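Local coordinates for NanU sialic acid binding protein (PDB 4L7T) that binds sialic acid with high affinity at the bacterial outer membrane, probably to hand it on to a partner transporter such as NanO, at residues Tyr278-Asp283 with Asn381-Tyr386; Ser254-Tyr259 with Ile385-Asp390; Gly226-Tyr231 with Ala400-Asp405; Val216-Gly221 with Thr232-Ala237. All blocks are in the same frame, centred on the assembly; numbering follows the deposited sequence.

Contact 1 (Tyr278-Asp283 with Asn381-Tyr386); sequences YNMWDD and NDYPIY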
loop_
_atom_site.group_PDB
_atom_site.type_symbol
_atom_site.label_atom_id
_atom_site.label_comp_id
_atom_site.label_asym_id
_atom_site.label_seq_id
_atom_site.Cartn_x
_atom_site.Cartn_y
_atom_site.Cartn_z
ATOM N N TYR A 278 12.791 11.685 -7.109
ATOM C CA TYR A 278 12.253 10.327 -7.380
ATOM C C TYR A 278 10.882 10.413 -8.017
ATOM O O TYR A 278 10.006 11.078 -7.518
ATOM C CB TYR A 278 12.129 9.510 -6.069
ATOM C CG TYR A 278 12.191 8.009 -6.200
ATOM C CD1 TYR A 278 13.422 7.335 -6.278
ATOM C CD2 TYR A 278 11.037 7.238 -6.143
ATOM C CE1 TYR A 278 13.487 5.952 -6.364
ATOM C CE2 TYR A 278 11.098 5.860 -6.243
ATOM C CZ TYR A 278 12.315 5.222 -6.348
ATOM O OH TYR A 278 12.342 3.840 -6.401
ATOM N N ASN A 279 10.684 9.738 -9.147
ATOM C CA ASN A 279 9.349 9.642 -9.720
ATOM C C ASN A 279 8.598 8.491 -9.016
ATOM O O ASN A 279 9.208 7.544 -8.491
ATOM C CB ASN A 279 9.453 9.236 -11.193
ATOM C CG ASN A 279 10.060 10.336 -12.062
ATOM O OD1 ASN A 279 11.047 10.087 -12.795
ATOM N ND2 ASN A 279 9.467 11.528 -12.034
ATOM N N MET A 280 7.295 8.636 -8.987
ATOM C CA MET A 280 6.416 7.661 -8.245
ATOM C C MET A 280 6.726 6.254 -8.742
ATOM O O MET A 280 6.752 6.002 -9.938
ATOM C CB MET A 280 4.946 7.998 -8.475
ATOM C CG MET A 280 4.093 6.939 -7.696
ATOM S SD MET A 280 2.378 7.388 -7.722
ATOM C CE MET A 280 1.480 5.889 -7.211
ATOM N N TRP A 281 7.051 5.365 -7.810
ATOM C CA TRP A 281 7.424 3.994 -8.133
ATOM C C TRP A 281 8.608 3.907 -9.096
ATOM O O TRP A 281 8.691 2.957 -9.870
ATOM C CB TRP A 281 6.222 3.178 -8.684
ATOM C CG TRP A 281 5.006 3.107 -7.760
ATOM C CD1 TRP A 281 4.944 3.454 -6.407
ATOM C CD2 TRP A 281 3.705 2.596 -8.107
ATOM N NE1 TRP A 281 3.657 3.251 -5.949
ATOM C CE2 TRP A 281 2.884 2.717 -6.950
ATOM C CE3 TRP A 281 3.147 2.065 -9.302
ATOM C CZ2 TRP A 281 1.513 2.337 -6.957
ATOM C CZ3 TRP A 281 1.796 1.693 -9.316
ATOM C CH2 TRP A 281 1.000 1.798 -8.139
ATOM N N ASP A 282 9.541 4.858 -8.984
ATOM C CA ASP A 282 10.729 4.883 -9.915
ATOM C C ASP A 282 10.288 4.758 -11.393
ATOM O O ASP A 282 10.962 4.062 -12.168
ATOM C CB ASP A 282 11.762 3.829 -9.543
ATOM C CG ASP A 282 13.179 4.169 -10.080
ATOM O OD1 ASP A 282 13.369 5.325 -10.477
ATOM O OD2 ASP A 282 14.052 3.265 -10.057
ATOM N N ASP A 283 9.257 5.527 -11.780
ATOM C CA ASP A 283 8.637 5.647 -13.087
ATOM C C ASP A 283 7.755 4.443 -13.437
ATOM O O ASP A 283 7.130 4.452 -14.496
ATOM C CB ASP A 283 9.732 5.832 -14.189
ATOM C CG ASP A 283 9.216 6.331 -15.449
ATOM O OD1 ASP A 283 8.447 7.276 -15.419
ATOM O OD2 ASP A 283 9.671 5.791 -16.525
ATOM N N ASN A 381 3.219 12.335 -7.399
ATOM C CA ASN A 381 2.369 12.254 -6.143
ATOM C C ASN A 381 3.095 11.450 -5.167
ATOM O O ASN A 381 3.912 10.637 -5.550
ATOM C CB ASN A 381 1.036 11.605 -6.401
ATOM C CG ASN A 381 0.181 12.397 -7.318
ATOM O OD1 ASN A 381 -0.428 13.398 -6.890
ATOM N ND2 ASN A 381 0.159 12.045 -8.598
ATOM N N ASP A 382 2.834 11.664 -3.873
ATOM C CA ASP A 382 3.375 10.791 -2.886
ATOM C C ASP A 382 2.564 9.458 -2.953
ATOM O O ASP A 382 1.478 9.460 -3.469
ATOM C CB ASP A 382 3.154 11.427 -1.514
ATOM C CG ASP A 382 3.848 12.764 -1.406
ATOM O OD1 ASP A 382 4.998 12.889 -1.943
ATOM O OD2 ASP A 382 3.224 13.682 -0.789
ATOM N N TYR A 383 3.184 8.394 -2.490
ATOM C CA TYR A 383 2.496 7.091 -2.397
ATOM C C TYR A 383 2.164 6.889 -0.903
ATOM O O TYR A 383 3.007 6.542 -0.129
ATOM C CB TYR A 383 3.388 5.970 -2.983
ATOM C CG TYR A 383 2.721 4.636 -2.885
ATOM C CD1 TYR A 383 1.484 4.485 -3.535
ATOM C CD2 TYR A 383 3.311 3.620 -2.232
ATOM C CE1 TYR A 383 0.796 3.223 -3.466
ATOM C CE2 TYR A 383 2.647 2.344 -2.112
ATOM C CZ TYR A 383 1.403 2.198 -2.799
ATOM O OH TYR A 383 0.806 0.951 -2.607
ATOM N N PRO A 384 0.856 6.926 -0.530
ATOM C CA PRO A 384 0.555 6.857 0.943
ATOM C C PRO A 384 0.654 5.420 1.406
ATOM O O PRO A 384 0.197 4.513 0.695
ATOM C CB PRO A 384 -0.911 7.293 1.075
ATOM C CG PRO A 384 -1.508 7.152 -0.295
ATOM C CD PRO A 384 -0.294 7.316 -1.319
ATOM N N ILE A 385 1.265 5.186 2.535
ATOM C CA ILE A 385 1.321 3.865 3.163
ATOM C C ILE A 385 0.225 3.726 4.215
ATOM O O ILE A 385 -0.510 2.725 4.226
ATOM C CB ILE A 385 2.749 3.647 3.857
ATOM C CG1 ILE A 385 3.846 3.762 2.768
ATOM C CG2 ILE A 385 2.814 2.385 4.623
ATOM C CD1 ILE A 385 3.800 2.650 1.599
ATOM N N TYR A 386 0.106 4.745 5.097
ATOM C CA TYR A 386 -0.918 4.713 6.149
ATOM C C TYR A 386 -1.613 6.044 6.185
ATOM O O TYR A 386 -0.958 7.135 6.243
ATOM C CB TYR A 386 -0.314 4.519 7.522
ATOM C CG TYR A 386 0.291 3.150 7.741
ATOM C CD1 TYR A 386 -0.349 1.997 7.352
ATOM C CD2 TYR A 386 1.530 3.023 8.428
ATOM C CE1 TYR A 386 0.171 0.750 7.604
ATOM C CE2 TYR A 386 2.051 1.767 8.684
ATOM C CZ TYR A 386 1.366 0.636 8.276
ATOM O OH TYR A 386 1.958 -0.600 8.593
#
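Trp-281 drives the edge of its indole into the face of Tyr-383, a T-shaped aromatic pair that shows how one polar edge atom can be placed over a ring. NE1 lies 3.4 Å above the plane of the Tyr-383 ring and over its centre, while CZ2, farther along the same edge, comes to 3.7 Å from Tyr-383 CE1. The two planes stand at 81° and the ring centroids are 4.7 Å apart. Tyr-383 belongs to strand 383-387, which pairs antiparallel with strand 267-271 in a small two-stranded sheet; within the same strand a classic beta bulge sets Ile-385 and Tyr-386 opposite Phe-269. Loop 278-283 meets this strand through the side chains of Met-280 and Trp-281. Met-280 takes part with an extended chain, its CG anti to the backbone N (chi1 179°), which brings CE to 3.9 Å from Tyr-383 CD1 at an oblique approach. The same methyl covers one face of the Trp-281 ring near its rim, 3.4 Å above the plane. Helix 51-58 contributes Phe-55, stacked with Trp-281 and touching Tyr-383, and Phe-285 meets Trp-281 edge to face.

Contact 2 (Ser254-Tyr259 with Ile385-Asp390); sequences SKVFAY and IYRYAD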
loop_
_atom_site.group_PDB
_atom_site.type_symbol
_atom_site.label_atom_id
_atom_site.label_comp_id
_atom_site.label_asym_id
_atom_site.label_seq_id
_atom_site.Cartn_x
_atom_site.Cartn_y
_atom_site.Cartn_z
ATOM N N SER A 254 -10.593 13.519 -3.071
ATOM C CA SER A 254 -9.521 13.737 -4.050
ATOM C C SER A 254 -8.303 14.535 -3.555
ATOM O O SER A 254 -7.186 14.285 -4.011
ATOM C CB SER A 254 -10.077 14.373 -5.312
ATOM O OG SER A 254 -10.467 15.696 -4.995
ATOM N N LYS A 255 -8.528 15.439 -2.588
ATOM C CA LYS A 255 -7.437 16.270 -2.076
ATOM C C LYS A 255 -6.518 15.486 -1.163
ATOM O O LYS A 255 -5.415 15.935 -0.921
ATOM C CB LYS A 255 -7.949 17.535 -1.383
ATOM C CG LYS A 255 -8.828 18.412 -2.256
ATOM C CD LYS A 255 -9.140 19.701 -1.447
ATOM C CE LYS A 255 -10.223 20.604 -2.098
ATOM N NZ LYS A 255 -10.306 21.914 -1.344
ATOM N N VAL A 256 -6.910 14.263 -0.741
ATOM C CA VAL A 256 -5.948 13.416 -0.007
ATOM C C VAL A 256 -4.675 13.158 -0.845
ATOM O O VAL A 256 -3.589 13.061 -0.314
ATOM C CB VAL A 256 -6.591 12.058 0.379
ATOM C CG1 VAL A 256 -5.549 11.171 1.129
ATOM C CG2 VAL A 256 -7.817 12.312 1.237
ATOM N N PHE A 257 -4.875 13.108 -2.165
ATOM C CA PHE A 257 -3.824 12.655 -3.093
ATOM C C PHE A 257 -3.220 13.763 -3.934
ATOM O O PHE A 257 -2.362 13.480 -4.768
ATOM C CB PHE A 257 -4.376 11.557 -3.999
ATOM C CG PHE A 257 -5.090 10.482 -3.226
ATOM C CD1 PHE A 257 -4.343 9.472 -2.592
ATOM C CD2 PHE A 257 -6.499 10.479 -3.111
ATOM C CE1 PHE A 257 -4.986 8.519 -1.861
ATOM C CE2 PHE A 257 -7.148 9.436 -2.331
ATOM C CZ PHE A 257 -6.353 8.497 -1.737
ATOM N N ALA A 258 -3.667 15.002 -3.722
ATOM C CA ALA A 258 -3.232 16.155 -4.609
ATOM C C ALA A 258 -1.758 16.549 -4.390
ATOM O O ALA A 258 -1.248 16.498 -3.268
ATOM C CB ALA A 258 -4.226 17.314 -4.451
ATOM N N TYR A 259 -1.038 16.870 -5.502
ATOM C CA TYR A 259 0.424 17.194 -5.524
ATOM C C TYR A 259 0.788 18.270 -4.477
ATOM O O TYR A 259 1.849 18.223 -3.789
ATOM C CB TYR A 259 0.863 17.659 -6.988
ATOM C CG TYR A 259 2.340 18.015 -7.112
ATOM C CD1 TYR A 259 3.310 17.054 -6.874
ATOM C CD2 TYR A 259 2.765 19.377 -7.374
ATOM C CE1 TYR A 259 4.634 17.361 -6.912
ATOM C CE2 TYR A 259 4.107 19.690 -7.473
ATOM C CZ TYR A 259 5.040 18.697 -7.222
ATOM O OH TYR A 259 6.370 18.955 -7.243
ATOM N N ILE A 385 1.265 5.186 2.535
ATOM C CA ILE A 385 1.321 3.865 3.163
ATOM C C ILE A 385 0.225 3.726 4.215
ATOM O O ILE A 385 -0.510 2.725 4.226
ATOM C CB ILE A 385 2.749 3.647 3.857
ATOM C CG1 ILE A 385 3.846 3.762 2.768
ATOM C CG2 ILE A 385 2.814 2.385 4.623
ATOM C CD1 ILE A 385 3.800 2.650 1.599
ATOM N N TYR A 386 0.106 4.745 5.097
ATOM C CA TYR A 386 -0.918 4.713 6.149
ATOM C C TYR A 386 -1.613 6.044 6.185
ATOM O O TYR A 386 -0.958 7.135 6.243
ATOM C CB TYR A 386 -0.314 4.519 7.522
ATOM C CG TYR A 386 0.291 3.150 7.741
ATOM C CD1 TYR A 386 -0.349 1.997 7.352
ATOM C CD2 TYR A 386 1.530 3.023 8.428
ATOM C CE1 TYR A 386 0.171 0.750 7.604
ATOM C CE2 TYR A 386 2.051 1.767 8.684
ATOM C CZ TYR A 386 1.366 0.636 8.276
ATOM O OH TYR A 386 1.958 -0.600 8.593
ATOM N N ARG A 387 -2.955 5.977 6.080
ATOM C CA ARG A 387 -3.721 7.220 6.340
ATOM C C ARG A 387 -4.877 6.999 7.229
ATOM O O ARG A 387 -5.119 5.873 7.609
ATOM C CB ARG A 387 -4.143 7.866 5.078
ATOM C CG ARG A 387 -4.912 7.069 4.214
ATOM C CD ARG A 387 -4.975 7.814 2.835
ATOM N NE ARG A 387 -5.747 7.012 1.795
ATOM C CZ ARG A 387 -7.074 6.977 1.679
ATOM N NH1 ARG A 387 -7.885 7.647 2.564
ATOM N NH2 ARG A 387 -7.626 6.179 0.749
ATOM N N TYR A 388 -5.418 8.086 7.758
ATOM C CA TYR A 388 -6.373 7.963 8.846
ATOM C C TYR A 388 -7.597 7.100 8.468
ATOM O O TYR A 388 -8.089 6.380 9.385
ATOM C CB TYR A 388 -6.827 9.331 9.351
ATOM C CG TYR A 388 -7.617 9.308 10.658
ATOM C CD1 TYR A 388 -7.172 8.486 11.732
ATOM C CD2 TYR A 388 -8.759 10.074 10.784
ATOM C CE1 TYR A 388 -7.885 8.457 12.988
ATOM C CE2 TYR A 388 -9.517 10.038 12.013
ATOM C CZ TYR A 388 -9.027 9.220 13.074
ATOM O OH TYR A 388 -9.760 9.276 14.270
ATOM N N ALA A 389 -8.095 7.154 7.202
ATOM C CA ALA A 389 -9.199 6.226 6.899
ATOM C C ALA A 389 -8.800 4.744 7.133
ATOM O O ALA A 389 -9.658 3.940 7.504
ATOM C CB ALA A 389 -9.707 6.490 5.462
ATOM N N ASP A 390 -7.527 4.379 6.935
ATOM C CA ASP A 390 -7.063 2.978 7.159
ATOM C C ASP A 390 -7.103 2.674 8.670
ATOM O O ASP A 390 -7.578 1.600 9.096
ATOM C CB ASP A 390 -5.659 2.947 6.578
ATOM C CG ASP A 390 -5.066 1.550 6.402
ATOM O OD1 ASP A 390 -5.713 0.524 6.727
ATOM O OD2 ASP A 390 -3.872 1.474 5.943
#
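Arg-387 reaches from the junction of strand 383-387 and helix 388-401, where it holds the N-cap position, to Val-256 and Phe-257 in the loop that precedes strand 267-271. The apolar part of the meeting is aliphatic: Val-256 CG1 comes to 3.8 Å from Arg-387 CD, the two side chains crossing at about a right angle. With chi1 of Arg-387 at 57°, CG sits between the backbone N and the carbonyl carbon, and the chain, extended from there to NE, carries CD to Val-256 and the guanidinium on to the rim of Phe-257. The second kind of contact sets a flat cation against that rim. Phe-257 CZ sits over one face of the guanidinium, 3.6 Å from Arg-387 NH2 and 3.8 Å from Arg-387 CZ, and the ring and guanidinium planes are 86° apart. It is thus the rim of the phenyl that meets the charge, and the geometry is not that of a cation-pi stack. Ionic partners come from other parts of the fold: NH2 pairs with Glu-467, while NH1 pairs with both Glu-266 and Glu-463. The chemistry implies a division of labour, in which the carboxylates probably compensate the buried charge and fix the rotation of the guanidinium, while the valine and phenylalanine shield its stem and one of its faces.

Contact 3 (Gly226-Tyr231 with Ala400-Asp405); sequences GGTADY and ALLGED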
loop_
_atom_site.group_PDB
_atom_site.type_symbol
_atom_site.label_atom_id
_atom_site.label_comp_id
_atom_site.label_asym_id
_atom_site.label_seq_id
_atom_site.Cartn_x
_atom_site.Cartn_y
_atom_site.Cartn_z
ATOM N N GLY A 226 -3.598 -16.423 17.243
ATOM C CA GLY A 226 -3.609 -15.626 18.472
ATOM C C GLY A 226 -4.949 -15.299 19.088
ATOM O O GLY A 226 -5.026 -15.024 20.285
ATOM N N GLY A 227 -5.998 -15.339 18.294
ATOM C CA GLY A 227 -7.358 -14.997 18.704
ATOM C C GLY A 227 -7.623 -13.652 19.388
ATOM O O GLY A 227 -6.962 -12.631 19.083
ATOM N N THR A 228 -8.622 -13.670 20.271
ATOM C CA THR A 228 -9.168 -12.490 20.954
ATOM C C THR A 228 -8.085 -11.591 21.569
ATOM O O THR A 228 -8.198 -10.348 21.480
ATOM C CB THR A 228 -10.201 -12.946 22.071
ATOM O OG1 THR A 228 -11.246 -13.685 21.459
ATOM C CG2 THR A 228 -10.777 -11.757 22.853
ATOM N N ALA A 229 -7.087 -12.182 22.226
ATOM C CA ALA A 229 -6.089 -11.395 22.960
ATOM C C ALA A 229 -5.368 -10.492 21.960
ATOM O O ALA A 229 -5.082 -9.321 22.241
ATOM C CB ALA A 229 -5.060 -12.314 23.734
ATOM N N ASP A 230 -5.046 -11.051 20.791
ATOM C CA ASP A 230 -4.354 -10.239 19.780
ATOM C C ASP A 230 -5.249 -9.182 19.143
ATOM O O ASP A 230 -4.756 -8.081 18.856
ATOM C CB ASP A 230 -3.796 -11.166 18.725
ATOM C CG ASP A 230 -2.536 -11.856 19.190
ATOM O OD1 ASP A 230 -2.033 -11.525 20.295
ATOM O OD2 ASP A 230 -2.010 -12.706 18.421
ATOM N N TYR A 231 -6.507 -9.515 18.864
ATOM C CA TYR A 231 -7.469 -8.513 18.357
ATOM C C TYR A 231 -7.635 -7.336 19.337
ATOM O O TYR A 231 -7.768 -6.203 18.920
ATOM C CB TYR A 231 -8.855 -9.158 18.133
ATOM C CG TYR A 231 -8.851 -10.284 17.123
ATOM C CD1 TYR A 231 -7.967 -10.288 16.037
ATOM C CD2 TYR A 231 -9.780 -11.335 17.242
ATOM C CE1 TYR A 231 -8.005 -11.351 15.072
ATOM C CE2 TYR A 231 -9.798 -12.411 16.315
ATOM C CZ TYR A 231 -8.905 -12.402 15.265
ATOM O OH TYR A 231 -8.969 -13.429 14.352
ATOM N N ALA A 400 -15.067 -5.879 14.744
ATOM C CA ALA A 400 -15.878 -6.974 14.150
ATOM C C ALA A 400 -15.339 -8.327 14.539
ATOM O O ALA A 400 -16.108 -9.217 14.909
ATOM C CB ALA A 400 -15.858 -6.843 12.670
ATOM N N LEU A 401 -14.021 -8.499 14.554
ATOM C CA LEU A 401 -13.447 -9.777 14.919
ATOM C C LEU A 401 -13.668 -10.143 16.408
ATOM O O LEU A 401 -13.469 -11.305 16.820
ATOM C CB LEU A 401 -11.931 -9.800 14.503
ATOM C CG LEU A 401 -11.763 -9.807 12.995
ATOM C CD1 LEU A 401 -10.264 -9.465 12.670
ATOM C CD2 LEU A 401 -12.133 -11.216 12.416
ATOM N N LEU A 402 -13.880 -9.102 17.214
ATOM C CA LEU A 402 -14.147 -9.248 18.658
ATOM C C LEU A 402 -15.604 -9.419 18.924
ATOM O O LEU A 402 -15.982 -9.550 20.099
ATOM C CB LEU A 402 -13.656 -7.969 19.389
ATOM C CG LEU A 402 -12.147 -8.027 19.540
ATOM C CD1 LEU A 402 -11.629 -6.593 19.940
ATOM C CD2 LEU A 402 -11.682 -8.973 20.621
ATOM N N GLY A 403 -16.424 -9.316 17.892
ATOM C CA GLY A 403 -17.858 -9.408 18.082
ATOM C C GLY A 403 -18.470 -8.116 18.593
ATOM O O GLY A 403 -19.556 -8.105 19.212
ATOM N N GLU A 404 -17.755 -7.005 18.402
ATOM C CA GLU A 404 -18.250 -5.693 18.821
ATOM C C GLU A 404 -18.740 -4.890 17.627
ATOM O O GLU A 404 -18.520 -5.261 16.462
ATOM C CB GLU A 404 -17.126 -4.940 19.575
ATOM C CG GLU A 404 -16.685 -5.706 20.795
ATOM C CD GLU A 404 -15.386 -5.214 21.466
ATOM O OE1 GLU A 404 -14.707 -4.336 20.902
ATOM O OE2 GLU A 404 -14.992 -5.724 22.539
ATOM N N ASP A 405 -19.411 -3.774 17.893
ATOM C CA ASP A 405 -20.081 -3.016 16.887
ATOM C C ASP A 405 -19.105 -2.114 16.038
ATOM O O ASP A 405 -18.490 -1.144 16.606
ATOM C CB ASP A 405 -21.134 -2.075 17.568
ATOM C CG ASP A 405 -22.044 -1.405 16.560
ATOM O OD1 ASP A 405 -21.857 -1.607 15.344
ATOM O OD2 ASP A 405 -23.017 -0.708 16.978
#
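A Schellman motif ends helix 388-401 at Gly-403, whose backbone turns to positive phi (80°), and the two leucines just before it, Leu-401 and Leu-402, pack on Tyr-231 and Thr-228 in the first turns of helix 227-244. The contact thus joins the end of one helix to the beginning of another, towards the periphery of the SusD-like fold. Tyr-231 is its central piece. Leu-401 makes a CH-pi contact with the ring: CB lies 3.8 Å from the centroid and 11° off the ring normal, almost straight above the face. From the same residue, CD1 extends to 3.8 Å from Tyr-231 CE1, and the leucine crosses the tyrosine at about a right angle. The opposite face of the ring is lined, nearer its rim, by the carbonyl oxygen of Gly-227. Beyond the motif the chain is tied back to helix 227-244 by a salt bridge from Glu-404 to Lys-235, and Tyr-231 also rests on Leu-218 and Arg-222 of helix 206-223. Leu-402 fills the other part of the interface, its CG 3.8 Å from Tyr-231 CB; its CD2 branch is shared, lying 3.8 Å from Tyr-231 CB and 3.7 Å from the methyl CG2 of Thr-228.

Contact 4 (Val216-Gly221 with Thr232-Ala237); sequences VYLWSG and TTAKTA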
loop_
_atom_site.group_PDB
_atom_site.type_symbol
_atom_site.label_atom_id
_atom_site.label_comp_id
_atom_site.label_asym_id
_atom_site.label_seq_id
_atom_site.Cartn_x
_atom_site.Cartn_y
_atom_site.Cartn_z
ATOM N N VAL A 216 -0.340 -6.026 12.477
ATOM C CA VAL A 216 0.466 -7.169 12.837
ATOM C C VAL A 216 -0.313 -8.013 13.833
ATOM O O VAL A 216 -0.352 -9.276 13.702
ATOM C CB VAL A 216 1.805 -6.649 13.387
ATOM C CG1 VAL A 216 2.490 -7.703 14.244
ATOM C CG2 VAL A 216 2.731 -6.257 12.221
ATOM N N TYR A 217 -0.982 -7.366 14.801
ATOM C CA TYR A 217 -1.750 -8.167 15.736
ATOM C C TYR A 217 -3.083 -8.690 15.186
ATOM O O TYR A 217 -3.519 -9.770 15.601
ATOM C CB TYR A 217 -1.924 -7.412 17.078
ATOM C CG TYR A 217 -0.668 -7.511 17.901
ATOM C CD1 TYR A 217 -0.606 -8.440 18.945
ATOM C CD2 TYR A 217 0.431 -6.670 17.675
ATOM C CE1 TYR A 217 0.549 -8.508 19.742
ATOM C CE2 TYR A 217 1.618 -6.759 18.466
ATOM C CZ TYR A 217 1.671 -7.690 19.465
ATOM O OH TYR A 217 2.849 -7.772 20.229
ATOM N N LEU A 218 -3.718 -8.021 14.232
ATOM C CA LEU A 218 -4.790 -8.666 13.466
ATOM C C LEU A 218 -4.288 -9.916 12.720
ATOM O O LEU A 218 -4.991 -10.936 12.768
ATOM C CB LEU A 218 -5.412 -7.697 12.466
ATOM C CG LEU A 218 -6.218 -6.533 13.039
ATOM C CD1 LEU A 218 -6.777 -5.580 11.925
ATOM C CD2 LEU A 218 -7.361 -7.151 13.939
ATOM N N TRP A 219 -3.125 -9.815 12.055
ATOM C CA TRP A 219 -2.544 -10.982 11.310
ATOM C C TRP A 219 -2.182 -12.082 12.313
ATOM O O TRP A 219 -2.518 -13.273 12.080
ATOM C CB TRP A 219 -1.320 -10.507 10.525
ATOM C CG TRP A 219 -0.766 -11.640 9.682
ATOM C CD1 TRP A 219 0.045 -12.681 10.077
ATOM C CD2 TRP A 219 -1.106 -11.892 8.323
ATOM N NE1 TRP A 219 0.259 -13.535 9.022
ATOM C CE2 TRP A 219 -0.421 -13.070 7.934
ATOM C CE3 TRP A 219 -1.880 -11.197 7.369
ATOM C CZ2 TRP A 219 -0.500 -13.606 6.633
ATOM C CZ3 TRP A 219 -1.974 -11.715 6.068
ATOM C CH2 TRP A 219 -1.260 -12.933 5.713
ATOM N N SER A 220 -1.543 -11.728 13.426
ATOM C CA SER A 220 -1.192 -12.722 14.468
ATOM C C SER A 220 -2.487 -13.414 14.914
ATOM O O SER A 220 -2.548 -14.669 15.081
ATOM C CB SER A 220 -0.603 -12.013 15.748
ATOM O OG SER A 220 -0.322 -13.080 16.668
ATOM N N GLY A 221 -3.537 -12.617 15.160
ATOM C CA GLY A 221 -4.729 -13.109 15.808
ATOM C C GLY A 221 -5.539 -14.024 14.886
ATOM O O GLY A 221 -6.048 -15.074 15.329
ATOM N N THR A 232 -7.631 -7.620 20.648
ATOM C CA THR A 232 -7.661 -6.566 21.678
ATOM C C THR A 232 -6.393 -5.683 21.599
ATOM O O THR A 232 -6.509 -4.425 21.611
ATOM C CB THR A 232 -7.854 -7.181 23.093
ATOM O OG1 THR A 232 -9.129 -7.842 23.077
ATOM C CG2 THR A 232 -7.897 -6.094 24.187
ATOM N N THR A 233 -5.210 -6.311 21.505
ATOM C CA THR A 233 -3.968 -5.530 21.335
ATOM C C THR A 233 -4.096 -4.590 20.111
ATOM O O THR A 233 -3.655 -3.406 20.101
ATOM C CB THR A 233 -2.746 -6.460 21.249
ATOM O OG1 THR A 233 -2.665 -7.247 22.475
ATOM C CG2 THR A 233 -1.483 -5.674 21.042
ATOM N N ALA A 234 -4.609 -5.142 19.018
ATOM C CA ALA A 234 -4.695 -4.335 17.790
ATOM C C ALA A 234 -5.686 -3.160 17.987
ATOM O O ALA A 234 -5.430 -1.969 17.579
ATOM C CB ALA A 234 -5.150 -5.232 16.586
ATOM N N LYS A 235 -6.827 -3.460 18.641
ATOM C CA LYS A 235 -7.833 -2.416 18.892
ATOM C C LYS A 235 -7.236 -1.290 19.737
ATOM O O LYS A 235 -7.421 -0.077 19.415
ATOM C CB LYS A 235 -9.040 -3.078 19.622
ATOM C CG LYS A 235 -10.102 -2.038 19.947
ATOM C CD LYS A 235 -11.420 -2.699 20.528
ATOM C CE LYS A 235 -11.032 -3.263 21.796
ATOM N NZ LYS A 235 -12.363 -3.355 22.589
ATOM N N THR A 236 -6.499 -1.656 20.801
ATOM C CA THR A 236 -5.917 -0.667 21.730
ATOM C C THR A 236 -4.879 0.220 20.987
ATOM O O THR A 236 -4.824 1.449 21.161
ATOM C CB THR A 236 -5.232 -1.394 22.865
ATOM O OG1 THR A 236 -6.267 -2.072 23.586
ATOM C CG2 THR A 236 -4.437 -0.472 23.817
ATOM N N ALA A 237 -4.138 -0.401 20.075
ATOM C CA ALA A 237 -3.136 0.403 19.284
ATOM C C ALA A 237 -3.837 1.430 18.394
ATOM O O ALA A 237 -3.410 2.588 18.319
ATOM C CB ALA A 237 -2.276 -0.598 18.355
#
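Ala-234 fits closely against Tyr-217 and Leu-218, and its small side chain is consistent with the close approach of two nearly antiparallel helical segments, whose axes pass 8.2 Å apart at 167°. Here the backbones come nearest: the CA atoms of Tyr-217 and Ala-234 approach to 5.3 Å, and Ala-234 CB stands 3.9 Å from Tyr-217 CB. The same methyl touches the backbone N and the CG of Leu-218, the latter again at 3.9 Å, and both Ala-234 and Leu-218 are buried. Toward the solvent side the contact differs in exposure and not in closeness. There the partly exposed Tyr-217 and Thr-233 make a CH-pi contact, with the methyl CG2 of Thr-233 poised 3.6 Å from the ring centroid and 13° off the normal. Thr-233 can offer its methyl because CG2 lies anti to the backbone N while OG1, beside that nitrogen, turns back to bond the carbonyl oxygen of Ala-229 in the preceding turn. One residue thus serves its own helix with the hydroxyl and the neighbouring helix with the methyl. The pair forms an antiparallel helical hairpin in a protein whose family belongs to the TPR clan. Around it, helix 388-401 meets Leu-218 with Leu-394, Ala-398 and Leu-401, helix 173-191 touches Tyr-217 through Lys-181, and both that helix and helix 121-146 pack against Val-216 and Trp-219.

How the contacts relate
Contacts 1 and 2 share strand 383-387 and lie about 12 Å apart between centres, touching where Pro-384 CG comes to 4.1 Å from Phe-257 CE1. Contacts 3 and 4 form a second group, their centres about 8 Å apart, both using helix 227-244 and joined by a probable hydrogen bond between Asp-230 OD2 and Ser-220 OG at 2.5 Å. Helix 388-401 links the groups: it starts in contact 2 and ends in contact 3, the centres of contacts 2 and 3 being about 27 Å apart. Along the chain, contacts 1 and 2 are nested inside the loop closed by contact 3. The sodium ion is bound by Thr-483 and Thr-486, which belong to none of the four.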